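PDB 3SC4: short chain dehydrogenase (A0QTM2 homolog), which probably acts as an NAD(P)-dependent oxidoreductase of the short-chain dehydrogenase family, with a substrate that is not established. Local coordinates for residues B[12-17]-B[96-101]; B[147-152]-B[171-176]; B[193-198]-B[222-227]. One frame throughout, in Å; residues are numbered along the deposited sequence. Where two conformers were deposited one is given.

Overall arrangement
All three contacts belong to one Rossmann-type domain and come in series along the chain. Contact 1 pairs strands 11-15 and 96-99 in the middle of the parallel sheet. Contact 2 sets the next strand, 146-149, against helix 164-183, and contact 3 sets the strand after that, 190-195, against helix 222-232. Their centres form a compact triangle: about 12 Å between contacts 1 and 2, about 13 Å between 2 and 3, about 14 Å between 1 and 3. Contact 2 touches both others through the sheet, whereas contacts 1 and 3 stay about 6 Å apart at their nearest atoms. All three lie at or near the C-terminal ends of adjacent strands, where Rossmann dehydrogenases generally place cofactor and active site.

Contact 1: B[12-17]-B[96-101]; sequences MFISGG and ICVNNA
Met12 to Ile14 run beside Ile96 to Val98 as parallel neighbours at the centre of the Rossmann fold, the strand axes 4.6 Å apart and only 9° from parallel. Phe13 bridges both residues flanking Cys97: its N donates to Ile96 O (2.7 Å), and its O accepts from Val98 N (2.9 Å). Ser15 N to Val98 O (3.2 Å) continues the ladder.

Met12, Ile14, Ile96 and Val98 share one face, where apolar, mostly beta-branched side chains suit a buried sheet. Met12, bent at its last torsion, lays SD 3.6 Å from Val98 CG2, and Ile14 CG1 lies alongside Val98 CB. On the other face, the Phe13 ring leads away from Cys97 to pack on helix 77-91.

At the C-terminal ends of the two strands, Ser15 leads into the glycine-rich turn and Asn99 begins the NNA sequence characteristic of short-chain dehydrogenases. Ser15 is small enough to bring its hydroxyl up to the backbone that follows Asn99: OG accepts from Asn100 N (138°, bent) and, nearly straight, from Ala101 N (174°). Asn99 ND2 bonds Ser132 and Thr149, tying neighbouring elements to the sheet. Its OD1 accepts from a water, 2.7 Å away, that also lies 2.6 Å from Ser15 OG.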
loop_
_atom_site.group_PDB
_atom_site.type_symbol
_atom_site.label_atom_id
_atom_site.label_comp_id
_atom_site.label_asym_id
_atom_site.label_seq_id
_atom_site.Cartn_x
_atom_site.Cartn_y
_atom_site.Cartn_z
ATOM N N MET B 12 -19.594 -11.246 -14.796
ATOM C CA MET B 12 -18.395 -10.490 -14.406
ATOM C C MET B 12 -18.655 -9.014 -14.117
ATOM O O MET B 12 -19.357 -8.344 -14.869
ATOM C CB MET B 12 -17.345 -10.556 -15.506
ATOM C CG MET B 12 -16.099 -9.711 -15.225
ATOM S SD MET B 12 -14.674 -10.274 -16.171
ATOM C CE MET B 12 -14.981 -9.554 -17.755
ATOM N N PHE B 13 -18.059 -8.517 -13.034
ATOM C CA PHE B 13 -17.976 -7.090 -12.752
ATOM C C PHE B 13 -16.536 -6.626 -12.970
ATOM O O PHE B 13 -15.625 -7.111 -12.312
ATOM C CB PHE B 13 -18.389 -6.795 -11.317
ATOM C CG PHE B 13 -18.543 -5.316 -11.031
ATOM C CD1 PHE B 13 -19.764 -4.670 -11.241
ATOM C CD2 PHE B 13 -17.471 -4.570 -10.565
ATOM C CE1 PHE B 13 -19.905 -3.323 -10.982
ATOM C CE2 PHE B 13 -17.602 -3.217 -10.317
ATOM C CZ PHE B 13 -18.836 -2.591 -10.512
ATOM N N ILE B 14 -16.326 -5.681 -13.869
ATOM C CA ILE B 14 -14.978 -5.241 -14.178
ATOM C C ILE B 14 -14.866 -3.719 -14.094
ATOM O O ILE B 14 -15.700 -2.995 -14.638
ATOM C CB ILE B 14 -14.486 -5.798 -15.550
ATOM C CG1 ILE B 14 -13.027 -5.413 -15.793
ATOM C CG2 ILE B 14 -15.364 -5.348 -16.693
ATOM C CD1 ILE B 14 -12.432 -6.045 -17.045
ATOM N N SER B 15 -13.874 -3.256 -13.330
ATOM C CA SER B 15 -13.526 -1.850 -13.283
ATOM C C SER B 15 -12.613 -1.597 -14.468
ATOM O O SER B 15 -11.681 -2.371 -14.761
ATOM C CB SER B 15 -12.821 -1.466 -11.989
ATOM O OG SER B 15 -11.529 -2.053 -11.929
ATOM N N GLY B 16 -12.883 -0.462 -15.091
ATOM C CA GLY B 16 -12.408 -0.168 -16.417
ATOM C C GLY B 16 -13.246 -0.965 -17.392
ATOM O O GLY B 16 -14.479 -1.054 -17.279
ATOM N N GLY B 17 -12.553 -1.566 -18.339
ATOM C CA GLY B 17 -13.195 -2.455 -19.246
ATOM C C GLY B 17 -13.429 -1.824 -20.585
ATOM O O GLY B 17 -13.729 -2.531 -21.533
ATOM N N ILE B 96 -17.454 -13.189 -11.020
ATOM C CA ILE B 96 -16.127 -12.714 -11.295
ATOM C C ILE B 96 -16.036 -11.192 -11.053
ATOM O O ILE B 96 -16.869 -10.420 -11.526
ATOM C CB ILE B 96 -15.748 -13.018 -12.745
ATOM C CG1 ILE B 96 -15.877 -14.511 -13.010
ATOM C CG2 ILE B 96 -14.296 -12.514 -13.066
ATOM C CD1 ILE B 96 -15.852 -14.841 -14.466
ATOM N N CYS B 97 -15.041 -10.792 -10.265
ATOM C CA CYS B 97 -14.720 -9.403 -10.036
ATOM C C CYS B 97 -13.305 -9.173 -10.546
ATOM O O CYS B 97 -12.367 -9.790 -10.044
ATOM C CB CYS B 97 -14.773 -9.109 -8.548
ATOM S SG CYS B 97 -14.281 -7.417 -8.134
ATOM N N VAL B 98 -13.153 -8.344 -11.570
ATOM C CA VAL B 98 -11.830 -8.010 -12.075
ATOM C C VAL B 98 -11.520 -6.566 -11.746
ATOM O O VAL B 98 -12.215 -5.679 -12.176
ATOM C CB VAL B 98 -11.715 -8.198 -13.584
ATOM C CG1 VAL B 98 -10.385 -7.653 -14.068
ATOM C CG2 VAL B 98 -11.870 -9.664 -13.947
ATOM N N ASN B 99 -10.465 -6.350 -10.973
ATOM C CA ASN B 99 -9.980 -5.014 -10.659
ATOM C C ASN B 99 -8.910 -4.617 -11.655
ATOM O O ASN B 99 -7.740 -4.995 -11.518
ATOM C CB ASN B 99 -9.422 -4.952 -9.231
ATOM C CG ASN B 99 -10.478 -5.222 -8.191
ATOM O OD1 ASN B 99 -11.438 -4.478 -8.078
ATOM N ND2 ASN B 99 -10.310 -6.290 -7.435
ATOM N N ASN B 100 -9.339 -3.870 -12.672
ATOM C CA ASN B 100 -8.454 -3.421 -13.756
ATOM C C ASN B 100 -8.248 -1.897 -13.813
ATOM O O ASN B 100 -7.276 -1.462 -14.351
ATOM C CB ASN B 100 -8.975 -3.963 -15.100
ATOM C CG ASN B 100 -8.368 -3.239 -16.328
ATOM O OD1 ASN B 100 -7.155 -3.319 -16.578
ATOM N ND2 ASN B 100 -9.221 -2.514 -17.079
ATOM N N ALA B 101 -9.132 -1.097 -13.249
ATOM C CA ALA B 101 -8.967 0.362 -13.277
ATOM C C ALA B 101 -7.583 0.729 -12.774
ATOM O O ALA B 101 -7.107 0.172 -11.785
ATOM C CB ALA B 101 -10.012 1.036 -12.443
HETATM O O HOH W 1 -11.118 -2.112 -9.331
#

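Contact 2: B[147-152]-B[171-176]; sequences ILTLSP and YGMTLC
Ser151 and Thr174 meet through their hydroxyls where the loop after strand 146-149 passes helix 164-183. This strand and helix, with the following strand 190-195, form a beta-alpha-beta crossover of the Rossmann fold.

Two polar links centre on Thr174 OG1. It donates to Pro152 O (2.6 Å), and Ser151 OG lies very close to it (2.5 Å), apparently as a donor, though so short a length is doubtful. The bond to Pro152 approaches the carbonyl at 138° and 25° out of its plane. With chi1 at -68°, the Thr174 hydroxyl sits beside its own backbone N and turns to the loop, while CG2 also rests near Pro152 O. Threonine suits this place mainly because its short side chain brings a hydroxyl donor to that buried carbonyl. Pro152 N carries no hydrogen and cannot compete for OG1.

The apolar part belongs to Met173. Its long, flexible chain reaches back along the loop from the helix: CB lies 3.8 Å from Ser151 CB, and the terminal CE ends 3.6 Å from Thr149 CG2 and close to Leu150 O. Leu150 is the centre of an inverse gamma turn, and its O also receives Lys170 NZ. Lys170 is probably the lysine of the family's YxxxK motif, so this turn borders the presumed active site.

The aromatic contact comes from Tyr171. This residue, whose OH bonds Arg155 O and whose side chain also packs on Leu175 of the second subunit, presents its ring edge to the proline. Pro152 CG lies near the ring plane, 4.1 Å from Tyr171 CD1.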
loop_
_atom_site.group_PDB
_atom_site.type_symbol
_atom_site.label_atom_id
_atom_site.label_comp_id
_atom_site.label_asym_id
_atom_site.label_seq_id
_atom_site.Cartn_x
_atom_site.Cartn_y
_atom_site.Cartn_z
ATOM N N ILE B 147 -11.996 -13.332 -7.550
ATOM C CA ILE B 147 -11.556 -11.960 -7.690
ATOM C C ILE B 147 -10.186 -11.976 -8.348
ATOM O O ILE B 147 -9.323 -12.722 -7.936
ATOM C CB ILE B 147 -11.458 -11.246 -6.368
ATOM C CG1 ILE B 147 -12.796 -11.366 -5.612
ATOM C CG2 ILE B 147 -11.062 -9.804 -6.644
ATOM C CD1 ILE B 147 -12.831 -10.752 -4.182
ATOM N N LEU B 148 -9.987 -11.145 -9.360
ATOM C CA LEU B 148 -8.714 -11.103 -10.076
ATOM C C LEU B 148 -8.300 -9.659 -10.223
ATOM O O LEU B 148 -9.080 -8.828 -10.727
ATOM C CB LEU B 148 -8.856 -11.730 -11.458
ATOM C CG LEU B 148 -7.557 -11.944 -12.225
ATOM C CD1 LEU B 148 -6.699 -12.995 -11.572
ATOM C CD2 LEU B 148 -7.885 -12.365 -13.656
ATOM N N THR B 149 -7.070 -9.368 -9.806
ATOM C CA THR B 149 -6.605 -8.003 -9.657
ATOM C C THR B 149 -5.367 -7.863 -10.496
ATOM O O THR B 149 -4.495 -8.707 -10.477
ATOM C CB THR B 149 -6.362 -7.684 -8.155
ATOM O OG1 THR B 149 -7.607 -7.773 -7.462
ATOM C CG2 THR B 149 -5.827 -6.297 -7.961
ATOM N N LEU B 150 -5.330 -6.805 -11.277
ATOM C CA LEU B 150 -4.332 -6.642 -12.322
ATOM C C LEU B 150 -3.182 -5.825 -11.754
ATOM O O LEU B 150 -3.144 -4.578 -11.878
ATOM C CB LEU B 150 -4.971 -6.030 -13.569
ATOM C CG LEU B 150 -5.610 -7.065 -14.528
ATOM C CD1 LEU B 150 -6.259 -8.288 -13.854
ATOM C CD2 LEU B 150 -6.563 -6.438 -15.520
ATOM N N SER B 151 -2.257 -6.546 -11.101
ATOM C CA SER B 151 -1.191 -5.922 -10.316
ATOM C C SER B 151 -0.064 -6.919 -10.160
ATOM O O SER B 151 -0.255 -8.093 -10.437
ATOM C CB SER B 151 -1.737 -5.490 -8.966
ATOM O OG SER B 151 -2.126 -6.630 -8.234
ATOM N N PRO B 152 1.122 -6.458 -9.726
ATOM C CA PRO B 152 2.316 -7.273 -9.839
ATOM C C PRO B 152 2.645 -8.010 -8.567
ATOM O O PRO B 152 2.124 -7.655 -7.510
ATOM C CB PRO B 152 3.396 -6.225 -10.067
ATOM C CG PRO B 152 2.961 -5.068 -9.211
ATOM C CD PRO B 152 1.440 -5.129 -9.161
ATOM N N TYR B 171 1.596 -2.124 -5.602
ATOM C CA TYR B 171 1.772 -3.100 -4.537
ATOM C C TYR B 171 0.568 -3.114 -3.576
ATOM O O TYR B 171 0.171 -4.167 -3.060
ATOM C CB TYR B 171 3.055 -2.808 -3.747
ATOM C CG TYR B 171 4.368 -3.287 -4.386
ATOM C CD1 TYR B 171 4.465 -3.591 -5.731
ATOM C CD2 TYR B 171 5.513 -3.375 -3.630
ATOM C CE1 TYR B 171 5.691 -4.000 -6.293
ATOM C CE2 TYR B 171 6.706 -3.774 -4.169
ATOM C CZ TYR B 171 6.799 -4.083 -5.503
ATOM O OH TYR B 171 8.016 -4.490 -6.017
ATOM N N GLY B 172 -0.004 -1.936 -3.327
ATOM C CA GLY B 172 -1.206 -1.813 -2.505
ATOM C C GLY B 172 -2.369 -2.625 -3.039
ATOM O O GLY B 172 -3.056 -3.291 -2.272
ATOM N N MET B 173 -2.563 -2.598 -4.369
ATOM C CA MET B 173 -3.573 -3.441 -5.058
ATOM C C MET B 173 -3.288 -4.901 -4.813
ATOM O O MET B 173 -4.179 -5.660 -4.478
ATOM C CB MET B 173 -3.565 -3.240 -6.581
ATOM C CG MET B 173 -4.381 -2.163 -7.097
ATOM S SD MET B 173 -4.302 -2.050 -8.900
ATOM C CE MET B 173 -5.633 -3.077 -9.508
ATOM N N THR B 174 -2.052 -5.309 -5.028
ATOM C CA THR B 174 -1.676 -6.707 -4.806
ATOM C C THR B 174 -1.901 -7.101 -3.344
ATOM O O THR B 174 -2.528 -8.113 -3.044
ATOM C CB THR B 174 -0.223 -6.931 -5.270
ATOM O OG1 THR B 174 -0.162 -6.812 -6.721
ATOM C CG2 THR B 174 0.324 -8.305 -4.799
ATOM N N LEU B 175 -1.470 -6.275 -2.410
ATOM C CA LEU B 175 -1.689 -6.596 -0.986
ATOM C C LEU B 175 -3.176 -6.742 -0.638
ATOM O O LEU B 175 -3.571 -7.608 0.158
ATOM C CB LEU B 175 -1.027 -5.550 -0.097
ATOM C CG LEU B 175 0.499 -5.612 -0.056
ATOM C CD1 LEU B 175 1.043 -4.429 0.724
ATOM C CD2 LEU B 175 0.945 -6.944 0.571
ATOM N N CYS B 176 -4.008 -5.905 -1.245
ATOM C CA CYS B 176 -5.433 -6.045 -1.053
ATOM C C CYS B 176 -5.883 -7.437 -1.517
ATOM O O CYS B 176 -6.593 -8.152 -0.793
ATOM C CB CYS B 176 -6.164 -4.968 -1.806
ATOM S SG CYS B 176 -7.910 -4.938 -1.469
#

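Contact 3: B[193-198]-B[222-227]; sequences TLWPRT and EVYADA
Tyr224 and Leu194 are the heart of a buried helix-on-sheet contact, at the point where strand 190-195 ends and helix 222-232 begins. The helix lies against one face of the parallel sheet. Its axis approaches that of the strand to 9.5 Å and runs roughly antiparallel to it, at 152°.

One hydrogen bond anchors the interface: Tyr224 OH donates to Leu194 O (2.6 Å). The carbonyl oxygen lies at the edge of the phenol ring, near its plane, as it should to meet the hydroxyl. Seen from the carbonyl, the donor comes in at 131° and is tilted 26° from the C=O plane. Tyrosine fits because its ring spans the gap from helix to strand and still delivers a polar end to the backbone.

Apolar contacts flank the ring: Leu194 at its CD1 and CE1 carbons, Pro196 at CE2. Leu194 and Tyr224 run past one another from opposite ends, with Leu194 CG 3.8 Å from Tyr224 CE1. That CG is anti to the backbone N, which carries the branch over to the helix, where CD2 also meets Ala227 CB at 4.0 Å. Ala227, one helical turn on from Val223, is small enough to admit the leucine's methyls. Pro196 CD lies 3.6 Å from Tyr224 CE2. That same CD sits over one face of the Trp195 indole, toward its rim and 3.4 Å above its plane, so one methylene touches both aromatic residues.

Trp195 packs beyond the sheet on Tyr166 and Lys170, and its NE1 bonds Leu272 O. Tyr166 and Lys170 match the YxxxK pair, and Pro196 with Arg197 probably falls where many relatives carry Pro-Gly. The contact thus resembles the sixth-strand end of short-chain dehydrogenases, which probably borders the nicotinamide site.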
loop_
_atom_site.group_PDB
_atom_site.type_symbol
_atom_site.label_atom_id
_atom_site.label_comp_id
_atom_site.label_asym_id
_atom_site.label_seq_id
_atom_site.Cartn_x
_atom_site.Cartn_y
_atom_site.Cartn_z
ATOM N N THR B 193 -3.661 -12.219 -8.193
ATOM C CA THR B 193 -3.230 -11.106 -9.039
ATOM C C THR B 193 -2.632 -11.658 -10.321
ATOM O O THR B 193 -2.152 -12.795 -10.355
ATOM C CB THR B 193 -2.189 -10.221 -8.338
ATOM O OG1 THR B 193 -1.000 -10.981 -8.144
ATOM C CG2 THR B 193 -2.697 -9.718 -6.983
ATOM N N LEU B 194 -2.624 -10.830 -11.363
ATOM C CA LEU B 194 -2.143 -11.254 -12.680
ATOM C C LEU B 194 -1.485 -10.096 -13.370
ATOM O O LEU B 194 -2.091 -9.009 -13.459
ATOM C CB LEU B 194 -3.317 -11.772 -13.522
ATOM C CG LEU B 194 -3.036 -12.364 -14.900
ATOM C CD1 LEU B 194 -2.148 -13.592 -14.751
ATOM C CD2 LEU B 194 -4.356 -12.690 -15.698
ATOM N N TRP B 195 -0.280 -10.341 -13.894
ATOM C CA TRP B 195 0.608 -9.301 -14.422
ATOM C C TRP B 195 1.390 -9.838 -15.642
ATOM O O TRP B 195 1.822 -10.989 -15.638
ATOM C CB TRP B 195 1.581 -8.910 -13.309
ATOM C CG TRP B 195 2.374 -7.634 -13.521
ATOM C CD1 TRP B 195 3.717 -7.533 -13.654
ATOM C CD2 TRP B 195 1.875 -6.299 -13.513
ATOM N NE1 TRP B 195 4.083 -6.232 -13.770
ATOM C CE2 TRP B 195 2.968 -5.449 -13.699
ATOM C CE3 TRP B 195 0.596 -5.744 -13.408
ATOM C CZ2 TRP B 195 2.837 -4.056 -13.778
ATOM C CZ3 TRP B 195 0.454 -4.363 -13.482
ATOM C CH2 TRP B 195 1.577 -3.532 -13.669
ATOM N N PRO B 196 1.587 -9.022 -16.683
ATOM C CA PRO B 196 2.244 -9.516 -17.876
ATOM C C PRO B 196 3.754 -9.301 -17.817
ATOM O O PRO B 196 4.222 -8.374 -17.182
ATOM C CB PRO B 196 1.629 -8.643 -18.963
ATOM C CG PRO B 196 1.439 -7.337 -18.303
ATOM C CD PRO B 196 1.190 -7.617 -16.843
ATOM N N ARG B 197 4.518 -10.132 -18.500
ATOM C CA ARG B 197 5.970 -10.041 -18.410
ATOM C C ARG B 197 6.546 -8.947 -19.280
ATOM O O ARG B 197 7.666 -8.499 -19.034
ATOM C CB ARG B 197 6.639 -11.361 -18.826
ATOM C CG ARG B 197 6.614 -12.409 -17.782
ATOM C CD ARG B 197 7.475 -13.583 -18.179
ATOM N NE ARG B 197 7.609 -14.521 -17.074
ATOM C CZ ARG B 197 8.641 -14.587 -16.234
ATOM N NH1 ARG B 197 9.680 -13.766 -16.328
ATOM N NH2 ARG B 197 8.637 -15.491 -15.274
ATOM N N THR B 198 5.828 -8.565 -20.329
ATOM C CA THR B 198 6.301 -7.537 -21.234
ATOM C C THR B 198 5.346 -6.368 -21.172
ATOM O O THR B 198 4.271 -6.480 -20.589
ATOM C CB THR B 198 6.295 -8.034 -22.667
ATOM O OG1 THR B 198 4.938 -8.078 -23.137
ATOM C CG2 THR B 198 6.948 -9.415 -22.764
ATOM N N GLU B 222 -4.277 -9.727 -25.767
ATOM C CA GLU B 222 -4.681 -11.127 -25.678
ATOM C C GLU B 222 -3.824 -11.930 -24.708
ATOM O O GLU B 222 -4.318 -12.840 -24.102
ATOM C CB GLU B 222 -4.664 -11.784 -27.067
ATOM C CG GLU B 222 -5.911 -11.461 -27.930
ATOM C CD GLU B 222 -5.825 -10.137 -28.737
ATOM O OE1 GLU B 222 -4.884 -9.327 -28.560
ATOM O OE2 GLU B 222 -6.734 -9.921 -29.571
ATOM N N VAL B 223 -2.552 -11.600 -24.545
ATOM C CA VAL B 223 -1.747 -12.321 -23.579
ATOM C C VAL B 223 -2.359 -12.220 -22.184
ATOM O O VAL B 223 -2.340 -13.190 -21.449
ATOM C CB VAL B 223 -0.261 -11.866 -23.562
ATOM C CG1 VAL B 223 -0.071 -10.565 -22.763
ATOM C CG2 VAL B 223 0.600 -12.956 -23.002
ATOM N N TYR B 224 -2.954 -11.074 -21.860
ATOM C CA TYR B 224 -3.631 -10.850 -20.582
ATOM C C TYR B 224 -5.017 -11.508 -20.554
ATOM O O TYR B 224 -5.398 -12.145 -19.566
ATOM C CB TYR B 224 -3.796 -9.344 -20.339
ATOM C CG TYR B 224 -3.324 -8.799 -19.001
ATOM C CD1 TYR B 224 -3.631 -9.431 -17.809
ATOM C CD2 TYR B 224 -2.631 -7.579 -18.937
ATOM C CE1 TYR B 224 -3.216 -8.920 -16.591
ATOM C CE2 TYR B 224 -2.210 -7.056 -17.721
ATOM C CZ TYR B 224 -2.508 -7.735 -16.554
ATOM O OH TYR B 224 -2.090 -7.218 -15.354
ATOM N N ALA B 225 -5.785 -11.326 -21.628
ATOM C CA ALA B 225 -7.131 -11.938 -21.747
ATOM C C ALA B 225 -7.085 -13.469 -21.632
ATOM O O ALA B 225 -7.800 -14.058 -20.832
ATOM C CB ALA B 225 -7.805 -11.524 -23.051
ATOM N N ASP B 226 -6.233 -14.108 -22.423
ATOM C CA ASP B 226 -6.081 -15.570 -22.367
ATOM C C ASP B 226 -5.581 -16.040 -20.999
ATOM O O ASP B 226 -6.078 -17.036 -20.480
ATOM C CB ASP B 226 -5.150 -16.087 -23.469
ATOM C CG ASP B 226 -5.794 -16.066 -24.852
ATOM O OD1 ASP B 226 -7.002 -15.780 -24.959
ATOM O OD2 ASP B 226 -5.082 -16.357 -25.844
ATOM N N ALA B 227 -4.631 -15.327 -20.392
ATOM C CA ALA B 227 -4.146 -15.744 -19.060
ATOM C C ALA B 227 -5.291 -15.613 -18.031
ATOM O O ALA B 227 -5.535 -16.527 -17.245
ATOM C CB ALA B 227 -2.889 -14.964 -18.616
#